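Magnesium transporter, putative (Shewanella oneidensis MR-1, PDB 3KXR) probably moves magnesium or other monoatomic cations across the membrane, the chain here being part of its MgtE N-terminal domain followed by a pair of CBS domains. Local coordinates at residues E46-Y51 / I56-D61; L13-L18 / E39-R44; R78-I83 / D89-V94. One frame throughout, in Å; residues are numbered along the deposited sequence.

Contact 1: residues E46-Y51 / I56-D61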
loop_
_atom_site.group_PDB
_atom_site.type_symbol
_atom_site.label_atom_id
_atom_site.label_comp_id
_atom_site.label_asym_id
_atom_site.label_seq_id
_atom_site.Cartn_x
_atom_site.Cartn_y
_atom_site.Cartn_z
ATOM N N GLU A 46 9.413 -11.461 4.486
ATOM C CA GLU A 46 8.762 -12.585 5.158
ATOM C C GLU A 46 9.478 -13.893 4.877
ATOM O O GLU A 46 9.588 -14.726 5.776
ATOM C CB GLU A 46 7.266 -12.710 4.769
ATOM C CG GLU A 46 6.369 -11.506 5.228
ATOM C CD GLU A 46 6.465 -11.200 6.760
ATOM O OE1 GLU A 46 6.458 -12.158 7.571
ATOM O OE2 GLU A 46 6.560 -10.007 7.168
ATOM N N LEU A 47 9.988 -14.061 3.653
ATOM C CA LEU A 47 10.723 -15.280 3.303
ATOM C C LEU A 47 12.075 -15.360 4.013
ATOM O O LEU A 47 12.443 -16.420 4.541
ATOM C CB LEU A 47 10.938 -15.387 1.811
ATOM C CG LEU A 47 9.678 -15.696 0.992
ATOM C CD1 LEU A 47 9.952 -15.378 -0.458
ATOM C CD2 LEU A 47 9.182 -17.131 1.155
ATOM N N TYR A 48 12.812 -14.256 4.005
ATOM C CA TYR A 48 14.076 -14.183 4.724
ATOM C C TYR A 48 13.849 -14.369 6.229
ATOM O O TYR A 48 14.649 -14.958 6.927
ATOM C CB TYR A 48 14.753 -12.849 4.488
ATOM C CG TYR A 48 15.663 -12.808 3.294
ATOM C CD1 TYR A 48 17.015 -12.511 3.426
ATOM C CD2 TYR A 48 15.187 -13.065 2.039
ATOM C CE1 TYR A 48 17.861 -12.485 2.319
ATOM C CE2 TYR A 48 16.032 -13.034 0.924
ATOM C CZ TYR A 48 17.354 -12.748 1.077
ATOM O OH TYR A 48 18.154 -12.709 -0.022
ATOM N N ASP A 49 12.722 -13.894 6.711
ATOM C CA ASP A 49 12.420 -14.017 8.107
ATOM C C ASP A 49 12.054 -15.433 8.476
ATOM O O ASP A 49 12.268 -15.860 9.612
ATOM C CB ASP A 49 11.281 -13.065 8.463
ATOM C CG ASP A 49 11.071 -12.924 9.953
ATOM O OD1 ASP A 49 12.045 -12.939 10.742
ATOM O OD2 ASP A 49 9.902 -12.762 10.336
ATOM N N GLN A 50 11.504 -16.181 7.532
ATOM C CA GLN A 50 11.104 -17.540 7.842
ATOM C C GLN A 50 12.189 -18.541 7.512
ATOM O O GLN A 50 12.309 -19.530 8.199
ATOM C CB GLN A 50 9.834 -17.915 7.115
ATOM C CG GLN A 50 9.324 -19.300 7.508
ATOM C CD GLN A 50 8.010 -19.663 6.823
ATOM O OE1 GLN A 50 7.478 -18.891 6.009
ATOM N NE2 GLN A 50 7.485 -20.843 7.140
ATOM N N TYR A 51 12.970 -18.293 6.466
ATOM C CA TYR A 51 13.940 -19.275 5.980
ATOM C C TYR A 51 15.355 -18.748 6.111
ATOM O O TYR A 51 15.643 -17.598 5.770
ATOM C CB TYR A 51 13.657 -19.664 4.510
ATOM C CG TYR A 51 12.305 -20.316 4.313
ATOM C CD1 TYR A 51 11.247 -19.631 3.701
ATOM C CD2 TYR A 51 12.066 -21.604 4.777
ATOM C CE1 TYR A 51 9.986 -20.235 3.549
ATOM C CE2 TYR A 51 10.810 -22.224 4.616
ATOM C CZ TYR A 51 9.780 -21.533 4.014
ATOM O OH TYR A 51 8.564 -22.146 3.893
ATOM N N ILE A 56 16.268 -22.954 0.358
ATOM C CA ILE A 56 15.796 -22.399 -0.903
ATOM C C ILE A 56 14.505 -21.538 -0.752
ATOM O O ILE A 56 14.248 -20.599 -1.543
ATOM C CB ILE A 56 15.624 -23.498 -1.950
ATOM C CG1 ILE A 56 15.594 -22.872 -3.357
ATOM C CG2 ILE A 56 14.371 -24.376 -1.649
ATOM C CD1 ILE A 56 16.753 -21.937 -3.656
ATOM N N GLY A 57 13.713 -21.829 0.281
ATOM C CA GLY A 57 12.557 -20.996 0.608
ATOM C C GLY A 57 12.851 -19.496 0.602
ATOM O O GLY A 57 12.028 -18.675 0.219
ATOM N N ARG A 58 14.033 -19.146 1.067
ATOM C CA ARG A 58 14.440 -17.759 1.176
ATOM C C ARG A 58 14.465 -17.060 -0.197
ATOM O O ARG A 58 14.185 -15.858 -0.264
ATOM C CB ARG A 58 15.802 -17.715 1.867
ATOM C CG ARG A 58 16.498 -16.402 1.813
ATOM C CD ARG A 58 17.709 -16.390 2.707
ATOM N NE ARG A 58 17.320 -16.237 4.099
ATOM C CZ ARG A 58 17.998 -15.518 5.004
ATOM N NH1 ARG A 58 19.109 -14.858 4.695
ATOM N NH2 ARG A 58 17.545 -15.432 6.235
ATOM N N TYR A 59 14.763 -17.800 -1.273
ATOM C CA TYR A 59 14.912 -17.204 -2.614
ATOM C C TYR A 59 13.775 -17.567 -3.549
ATOM O O TYR A 59 13.855 -17.365 -4.745
ATOM C CB TYR A 59 16.236 -17.606 -3.236
ATOM C CG TYR A 59 17.380 -17.282 -2.338
ATOM C CD1 TYR A 59 18.015 -16.039 -2.393
ATOM C CD2 TYR A 59 17.811 -18.200 -1.396
ATOM C CE1 TYR A 59 19.079 -15.727 -1.516
ATOM C CE2 TYR A 59 18.858 -17.904 -0.534
ATOM C CZ TYR A 59 19.486 -16.672 -0.590
ATOM O OH TYR A 59 20.515 -16.435 0.298
ATOM N N THR A 60 12.707 -18.089 -2.975
ATOM C CA THR A 60 11.493 -18.418 -3.680
ATOM C C THR A 60 10.782 -17.210 -4.254
ATOM O O THR A 60 10.675 -16.178 -3.619
ATOM C CB THR A 60 10.523 -19.096 -2.721
ATOM O OG1 THR A 60 10.957 -20.443 -2.559
ATOM C CG2 THR A 60 9.111 -19.099 -3.270
ATOM N N ASP A 61 10.260 -17.380 -5.451
ATOM C CA ASP A 61 9.542 -16.337 -6.136
ATOM C C ASP A 61 8.073 -16.704 -6.122
ATOM O O ASP A 61 7.711 -17.783 -6.511
ATOM C CB ASP A 61 10.081 -16.257 -7.558
ATOM C CG ASP A 61 9.457 -15.165 -8.357
ATOM O OD1 ASP A 61 8.592 -14.441 -7.826
ATOM O OD2 ASP A 61 9.832 -15.052 -9.538
#

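Contact 2: residues L13-L18 / E39-R44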
loop_
_atom_site.group_PDB
_atom_site.type_symbol
_atom_site.label_atom_id
_atom_site.label_comp_id
_atom_site.label_asym_id
_atom_site.label_seq_id
_atom_site.Cartn_x
_atom_site.Cartn_y
_atom_site.Cartn_z
ATOM N N LEU A 13 17.032 1.367 2.265
ATOM C CA LEU A 13 17.273 0.116 3.001
ATOM C C LEU A 13 16.538 -1.053 2.376
ATOM O O LEU A 13 15.350 -0.989 2.196
ATOM C CB LEU A 13 16.780 0.247 4.438
ATOM C CG LEU A 13 17.712 0.892 5.460
ATOM C CD1 LEU A 13 17.077 0.744 6.807
ATOM C CD2 LEU A 13 19.118 0.271 5.493
ATOM N N SER A 14 17.225 -2.137 2.074
ATOM C CA SER A 14 16.553 -3.290 1.527
ATOM C C SER A 14 15.912 -4.119 2.638
ATOM O O SER A 14 16.324 -4.070 3.811
ATOM C CB SER A 14 17.533 -4.150 0.732
ATOM O OG SER A 14 18.473 -4.788 1.577
ATOM N N PRO A 15 14.915 -4.925 2.271
ATOM C CA PRO A 15 14.379 -5.826 3.270
ATOM C C PRO A 15 15.450 -6.752 3.863
ATOM O O PRO A 15 15.336 -7.143 5.032
ATOM C CB PRO A 15 13.297 -6.607 2.519
ATOM C CG PRO A 15 13.380 -6.235 1.113
ATOM C CD PRO A 15 14.350 -5.138 0.926
ATOM N N GLU A 16 16.485 -7.069 3.084
ATOM C CA GLU A 16 17.610 -7.902 3.570
ATOM C C GLU A 16 18.417 -7.187 4.645
ATOM O O GLU A 16 18.885 -7.800 5.598
ATOM C CB GLU A 16 18.578 -8.286 2.429
ATOM C CG GLU A 16 17.993 -9.183 1.298
ATOM C CD GLU A 16 17.320 -8.406 0.134
ATOM O OE1 GLU A 16 17.075 -7.188 0.236
ATOM O OE2 GLU A 16 17.018 -9.040 -0.897
ATOM N N ASP A 17 18.602 -5.884 4.461
ATOM C CA ASP A 17 19.258 -5.079 5.459
ATOM C C ASP A 17 18.479 -5.194 6.758
ATOM O O ASP A 17 19.051 -5.382 7.814
ATOM C CB ASP A 17 19.290 -3.618 5.014
ATOM C CG ASP A 17 20.077 -3.397 3.698
ATOM O OD1 ASP A 17 20.929 -4.253 3.312
ATOM O OD2 ASP A 17 19.841 -2.333 3.065
ATOM N N LEU A 18 17.161 -5.088 6.671
ATOM C CA LEU A 18 16.337 -5.126 7.867
ATOM C C LEU A 18 16.536 -6.433 8.606
ATOM O O LEU A 18 16.740 -6.423 9.808
ATOM C CB LEU A 18 14.859 -4.904 7.541
ATOM C CG LEU A 18 14.463 -3.510 7.029
ATOM C CD1 LEU A 18 12.979 -3.479 6.632
ATOM C CD2 LEU A 18 14.759 -2.402 8.075
ATOM N N GLU A 39 4.971 -4.204 -1.890
ATOM C CA GLU A 39 4.494 -5.496 -1.454
ATOM C C GLU A 39 5.504 -6.602 -1.804
ATOM O O GLU A 39 5.680 -7.526 -1.014
ATOM C CB GLU A 39 3.121 -5.793 -2.057
ATOM C CG GLU A 39 2.543 -7.156 -1.681
ATOM C CD GLU A 39 2.330 -7.336 -0.176
ATOM O OE1 GLU A 39 2.177 -6.325 0.541
ATOM O OE2 GLU A 39 2.308 -8.494 0.284
ATOM N N ARG A 40 6.172 -6.495 -2.960
ATOM C CA ARG A 40 7.200 -7.476 -3.372
ATOM C C ARG A 40 8.324 -7.493 -2.351
ATOM O O ARG A 40 8.833 -8.544 -2.001
ATOM C CB ARG A 40 7.807 -7.163 -4.762
ATOM C CG ARG A 40 7.144 -7.831 -5.975
ATOM C CD ARG A 40 8.165 -8.269 -7.077
ATOM N N GLN A 41 8.719 -6.321 -1.869
ATOM C CA GLN A 41 9.789 -6.248 -0.893
ATOM C C GLN A 41 9.338 -6.807 0.461
ATOM O O GLN A 41 10.097 -7.506 1.133
ATOM C CB GLN A 41 10.267 -4.810 -0.765
ATOM C CG GLN A 41 10.917 -4.208 -2.023
ATOM C CD GLN A 41 11.398 -2.766 -1.739
ATOM O OE1 GLN A 41 10.594 -1.811 -1.772
ATOM N NE2 GLN A 41 12.698 -2.607 -1.408
ATOM N N ARG A 42 8.101 -6.522 0.858
ATOM C CA ARG A 42 7.552 -7.151 2.079
ATOM C C ARG A 42 7.546 -8.667 1.971
ATOM O O ARG A 42 7.778 -9.356 2.955
ATOM C CB ARG A 42 6.121 -6.706 2.374
ATOM C CG ARG A 42 6.020 -5.418 3.116
ATOM C CD ARG A 42 4.576 -5.091 3.488
ATOM N NE ARG A 42 3.775 -4.743 2.309
ATOM C CZ ARG A 42 3.686 -3.522 1.777
ATOM N NH1 ARG A 42 4.346 -2.493 2.294
ATOM N NH2 ARG A 42 2.931 -3.339 0.702
ATOM N N GLN A 43 7.276 -9.185 0.776
ATOM C CA GLN A 43 7.232 -10.639 0.576
ATOM C C GLN A 43 8.636 -11.229 0.783
ATOM O O GLN A 43 8.796 -12.264 1.423
ATOM C CB GLN A 43 6.672 -11.000 -0.810
ATOM C CG GLN A 43 5.135 -10.800 -0.992
ATOM C CD GLN A 43 4.601 -10.941 -2.486
ATOM O OE1 GLN A 43 5.341 -11.288 -3.430
ATOM N NE2 GLN A 43 3.297 -10.686 -2.664
ATOM N N ARG A 44 9.641 -10.530 0.264
ATOM C CA ARG A 44 11.034 -10.928 0.389
ATOM C C ARG A 44 11.439 -10.941 1.848
ATOM O O ARG A 44 12.113 -11.860 2.314
ATOM C CB ARG A 44 11.936 -10.001 -0.452
ATOM C CG ARG A 44 13.365 -10.558 -0.747
ATOM C CD ARG A 44 14.010 -10.104 -2.139
ATOM N NE ARG A 44 13.354 -8.944 -2.773
ATOM C CZ ARG A 44 13.762 -7.659 -2.753
ATOM N NH1 ARG A 44 14.898 -7.274 -2.143
ATOM N NH2 ARG A 44 13.008 -6.725 -3.363
#

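Contact 3: residues R78-I83 / D89-V94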
loop_
_atom_site.group_PDB
_atom_site.type_symbol
_atom_site.label_atom_id
_atom_site.label_comp_id
_atom_site.label_asym_id
_atom_site.label_seq_id
_atom_site.Cartn_x
_atom_site.Cartn_y
_atom_site.Cartn_z
ATOM N N ARG A 78 -4.925 -20.321 -21.940
ATOM C CA ARG A 78 -5.087 -18.888 -21.908
ATOM C C ARG A 78 -4.050 -18.240 -20.966
ATOM O O ARG A 78 -3.572 -17.134 -21.206
ATOM C CB ARG A 78 -6.517 -18.575 -21.503
ATOM C CG ARG A 78 -6.753 -17.137 -21.260
ATOM C CD ARG A 78 -8.220 -16.816 -21.170
ATOM N NE ARG A 78 -8.406 -15.370 -21.043
ATOM C CZ ARG A 78 -9.460 -14.805 -20.467
ATOM N NH1 ARG A 78 -10.420 -15.559 -19.951
ATOM N NH2 ARG A 78 -9.557 -13.489 -20.401
ATOM N N PHE A 79 -3.667 -18.946 -19.908
ATOM C CA PHE A 79 -2.680 -18.415 -18.970
ATOM C C PHE A 79 -1.318 -18.259 -19.647
ATOM O O PHE A 79 -0.610 -17.263 -19.473
ATOM C CB PHE A 79 -2.542 -19.365 -17.763
ATOM C CG PHE A 79 -2.409 -18.666 -16.423
ATOM C CD1 PHE A 79 -1.913 -17.378 -16.320
ATOM C CD2 PHE A 79 -2.737 -19.347 -15.255
ATOM C CE1 PHE A 79 -1.777 -16.773 -15.076
ATOM C CE2 PHE A 79 -2.599 -18.760 -14.001
ATOM C CZ PHE A 79 -2.125 -17.480 -13.898
ATOM N N PHE A 80 -0.947 -19.266 -20.417
ATOM C CA PHE A 80 0.332 -19.237 -21.063
ATOM C C PHE A 80 0.329 -18.183 -22.143
ATOM O O PHE A 80 1.347 -17.616 -22.413
ATOM C CB PHE A 80 0.629 -20.555 -21.721
ATOM C CG PHE A 80 1.141 -21.577 -20.818
ATOM C CD1 PHE A 80 2.350 -21.405 -20.194
ATOM C CD2 PHE A 80 0.447 -22.769 -20.636
ATOM C CE1 PHE A 80 2.842 -22.389 -19.342
ATOM C CE2 PHE A 80 0.946 -23.764 -19.807
ATOM C CZ PHE A 80 2.151 -23.563 -19.155
ATOM N N ARG A 81 -0.807 -17.937 -22.776
ATOM C CA ARG A 81 -0.838 -16.978 -23.890
ATOM C C ARG A 81 -0.948 -15.522 -23.388
ATOM O O ARG A 81 -0.492 -14.602 -24.066
ATOM C CB ARG A 81 -1.948 -17.306 -24.903
ATOM C CG ARG A 81 -1.710 -18.606 -25.760
ATOM C CD ARG A 81 -0.676 -18.477 -26.920
ATOM N N ARG A 82 -1.508 -15.306 -22.201
ATOM C CA ARG A 82 -1.799 -13.946 -21.743
ATOM C C ARG A 82 -0.732 -13.339 -20.834
ATOM O O ARG A 82 -0.780 -12.186 -20.541
ATOM C CB ARG A 82 -3.115 -13.948 -20.984
ATOM C CG ARG A 82 -2.969 -14.497 -19.545
ATOM C CD ARG A 82 -4.301 -14.822 -18.877
ATOM N NE ARG A 82 -5.222 -13.675 -18.832
ATOM C CZ ARG A 82 -6.397 -13.669 -18.192
ATOM N NH1 ARG A 82 -6.821 -14.743 -17.513
ATOM N NH2 ARG A 82 -7.157 -12.579 -18.242
ATOM N N ILE A 83 0.190 -14.143 -20.344
ATOM C CA ILE A 83 1.183 -13.709 -19.366
ATOM C C ILE A 83 2.545 -13.983 -19.920
ATOM O O ILE A 83 2.779 -15.052 -20.478
ATOM C CB ILE A 83 1.078 -14.525 -18.054
ATOM C CG1 ILE A 83 -0.094 -14.039 -17.215
ATOM C CG2 ILE A 83 2.282 -14.366 -17.252
ATOM C CD1 ILE A 83 -0.322 -12.509 -17.271
ATOM N N ASP A 89 7.625 -22.392 -18.424
ATOM C CA ASP A 89 6.868 -23.208 -19.351
ATOM C C ASP A 89 6.089 -24.328 -18.680
ATOM O O ASP A 89 5.735 -25.300 -19.326
ATOM C CB ASP A 89 7.783 -23.746 -20.444
ATOM C CG ASP A 89 8.632 -24.860 -19.954
ATOM O OD1 ASP A 89 8.680 -25.063 -18.701
ATOM O OD2 ASP A 89 9.211 -25.551 -20.823
ATOM N N ASN A 90 5.803 -24.156 -17.391
ATOM C CA ASN A 90 5.010 -25.093 -16.628
ATOM C C ASN A 90 3.984 -24.335 -15.834
ATOM O O ASN A 90 4.118 -23.145 -15.575
ATOM C CB ASN A 90 5.895 -25.921 -15.691
ATOM C CG ASN A 90 6.684 -26.947 -16.419
ATOM O OD1 ASN A 90 6.328 -27.338 -17.520
ATOM N ND2 ASN A 90 7.767 -27.395 -15.832
ATOM N N LEU A 91 2.963 -25.054 -15.412
ATOM C CA LEU A 91 1.905 -24.457 -14.616
ATOM C C LEU A 91 1.540 -25.434 -13.493
ATOM O O LEU A 91 1.515 -26.652 -13.697
ATOM C CB LEU A 91 0.753 -24.128 -15.549
ATOM C CG LEU A 91 -0.527 -23.475 -15.083
ATOM C CD1 LEU A 91 -1.172 -22.745 -16.265
ATOM C CD2 LEU A 91 -1.408 -24.582 -14.570
ATOM N N PHE A 92 1.325 -24.901 -12.304
ATOM C CA PHE A 92 1.192 -25.729 -11.126
ATOM C C PHE A 92 -0.250 -25.834 -10.689
ATOM O O PHE A 92 -0.974 -24.845 -10.735
ATOM C CB PHE A 92 2.070 -25.153 -10.014
ATOM C CG PHE A 92 3.482 -24.978 -10.443
ATOM C CD1 PHE A 92 4.168 -26.027 -11.043
ATOM C CD2 PHE A 92 4.123 -23.758 -10.322
ATOM C CE1 PHE A 92 5.480 -25.860 -11.479
ATOM C CE2 PHE A 92 5.450 -23.590 -10.760
ATOM C CZ PHE A 92 6.114 -24.643 -11.342
ATOM N N ILE A 93 -0.668 -27.031 -10.291
ATOM C CA ILE A 93 -2.047 -27.278 -9.893
ATOM C C ILE A 93 -2.099 -27.516 -8.423
ATOM O O ILE A 93 -1.321 -28.327 -7.893
ATOM C CB ILE A 93 -2.645 -28.510 -10.599
ATOM C CG1 ILE A 93 -2.510 -28.361 -12.103
ATOM C CG2 ILE A 93 -4.120 -28.723 -10.230
ATOM C CD1 ILE A 93 -3.150 -27.129 -12.678
ATOM N N VAL A 94 -3.021 -26.829 -7.753
ATOM C CA VAL A 94 -3.200 -26.995 -6.319
ATOM C C VAL A 94 -4.645 -27.366 -6.010
ATOM O O VAL A 94 -5.565 -27.069 -6.785
ATOM C CB VAL A 94 -2.837 -25.682 -5.549
ATOM C CG1 VAL A 94 -1.334 -25.365 -5.702
ATOM C CG2 VAL A 94 -3.708 -24.520 -6.004
#

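Contact 1: residues E46-Y51 / I56-D61
Arg58 and Tyr51 meet through hydrogen bonds at the end of helix 39-50. Arg58 NE (2.7 Å) and NH2 (2.9 Å) both reach Tyr51 O, a side-on grip on one acceptor; the NH2 donor lies in the carbonyl plane on a lone pair, whereas NE is tilted from that plane. NH2 also makes a weak bond to Tyr48 O. CG sits anti to the backbone N (chi1 168°) and the chain bends at chi3, which folds the guanidinium back over the helix terminus. With an alanine here, Tyr51 O would probably lose both donors and one face of the Tyr48 ring its cover.

Stacking is the second component. The guanidinium lies flat on Tyr48, centres 4.2 Å apart and planes at 23°, with Arg58 CG making a CH-pi contact over the same ring. The set joins helix 39-50, in the MgtE N-domain part, to the loop 56-61 that precedes strand 66-68 in the first CBS part, and Gly57 in turn pairs by its backbone with Ala131 of the second. Tyr48 also meets Tyr59 edge-to-face, its own edge toward the Tyr59 face (centroids 5.9 Å).

Van der Waals contacts, several of them against backbone atoms, lie on the Leu47 and Tyr51 side. Gly57 CA stands 3.9 Å from the Tyr51 ring centroid, over the face, while Gln50 CG covers the opposite face. Leu47 reaches two carbonyl oxygens of the loop: CD1 is 3.3 Å from Thr60 O and CD2 3.4 Å from Gly57 O.

Contact 2: residues L13-L18 / E39-R44
Pro15 and Glu16 carry the contact, meeting Gln41 and Arg44 on helix 39-50, and the residue just before them sets their position. Ser14 is the N-cap of helix 15-20 and forms a capping box with Asp17: Ser14 OG accepts from Asp17 N at 3.1 Å, and Ser14 N donates to Asp17 OD2 at 2.8 Å, approaching from above the carboxylate plane. This reciprocal pair fixes the start of the helix.

Pro15, in the first turn, points its ring at the other helix. Its CG lies 3.5 Å from Gln41 O and also over one face of the Arg44 guanidinium, 3.7 Å from NH1. The CD atom approaches Gln41 NE2 at 3.8 Å; the oxygen of that amide, OE1, is bound by Gly38 N, so the side chain is held by the residue just before its helix while its nitrogen brushes the proline.

Glu16 follows with its chain bent at chi2, which turns the carboxylate toward Arg44. Arg44 NH1 donates to Glu16 OE2 at 3.0 Å in a nearly straight bond (166°), meeting the oxygen on its syn side, 20° out of the carboxylate plane. The two planes differ by 41°, and a single nitrogen, NH1, does the pairing in this salt bridge; its hydrogen bond goes to OE2, and Glu16 OE1 is also near, at 3.2 Å.

Further on, Leu18 continues the same helix pairing against Phe45, and also meets Phe29 of helix 27-36, within the same MgtE N-domain bundle. Chemically, one arginine serves two neighbouring residues, its edge pairing with a carboxylate and its face covered by proline carbon; that negative charge in the first helical turn would also be expected to interact favourably with the helix N terminus.

Contact 3: residues R78-I83 / D89-V94
Asp89 and Asn90, whose backbone lies against the Phe80 ring, donate both of their main-chain nitrogens to a single oxygen, OE2 of Glu149 in the second CBS domain. The Asn90 side chain adds a bond from ND2 to Glu147 OE1. These polar ties fix the start of strand 90-94, while the contact with the helix itself contains no hydrogen bond and rests on van der Waals contact of the two phenylalanine side chains with strand backbone and Leu91.

Phe80 brings the far end of its ring to the strand. CE1 is 3.8 Å from Asp89 C, and CZ is 3.9 Å from Asn90 C, which lies near the ring plane and so at the edge. The same CZ reaches Leu91 CB, also at 3.9 Å, so the end of the ring follows the backbone from Asp89 C to Leu91 CB. Phe80 CG lies beside its backbone N and opposite the carbonyl carbon (chi1 -81°), an orientation that carries the ring from the helix flank toward the strand.

Leu91 supplies the other half. Its CG is turned directly away from the backbone N (chi1 -179°), and CD1 meets Phe79 at two points, 3.9 Å from CD2 and 3.9 Å from CB, the side chains crossing at about a right angle.

The short axes of helix 78-82 and strand 90-94 approach to 10.0 Å at 135°, as helix packs on sheet in this beta-alpha-beta unit of the CBS domain. Leu67 of the parallel strand 66-68 touches both Phe79 and Leu91, Ile109 of helix 106-109 borders Phe80, and Trp21 of a second subunit pairs edge-to-face with Phe79.

In the fold
From the N terminus, contact 2 comes first, closing a loop of 20 residues that includes helix 27-36 and bringing helix 15-20 against the start of helix 39-50. Contact 1 opens two residues later on the same helix and closes a loop of four residues, tying helix 39-50 to the loop before strand 66-68. The two touch through Tyr48 CE1 and Glu16 CG, 3.5 Å apart. Contact 3 follows, closing five residues between helix 73-82 and strand 90-94 inside the first CBS domain; its centre lies about 23 Å from that of contact 1, across the chain's centre. All three run in series, none nested or crossing.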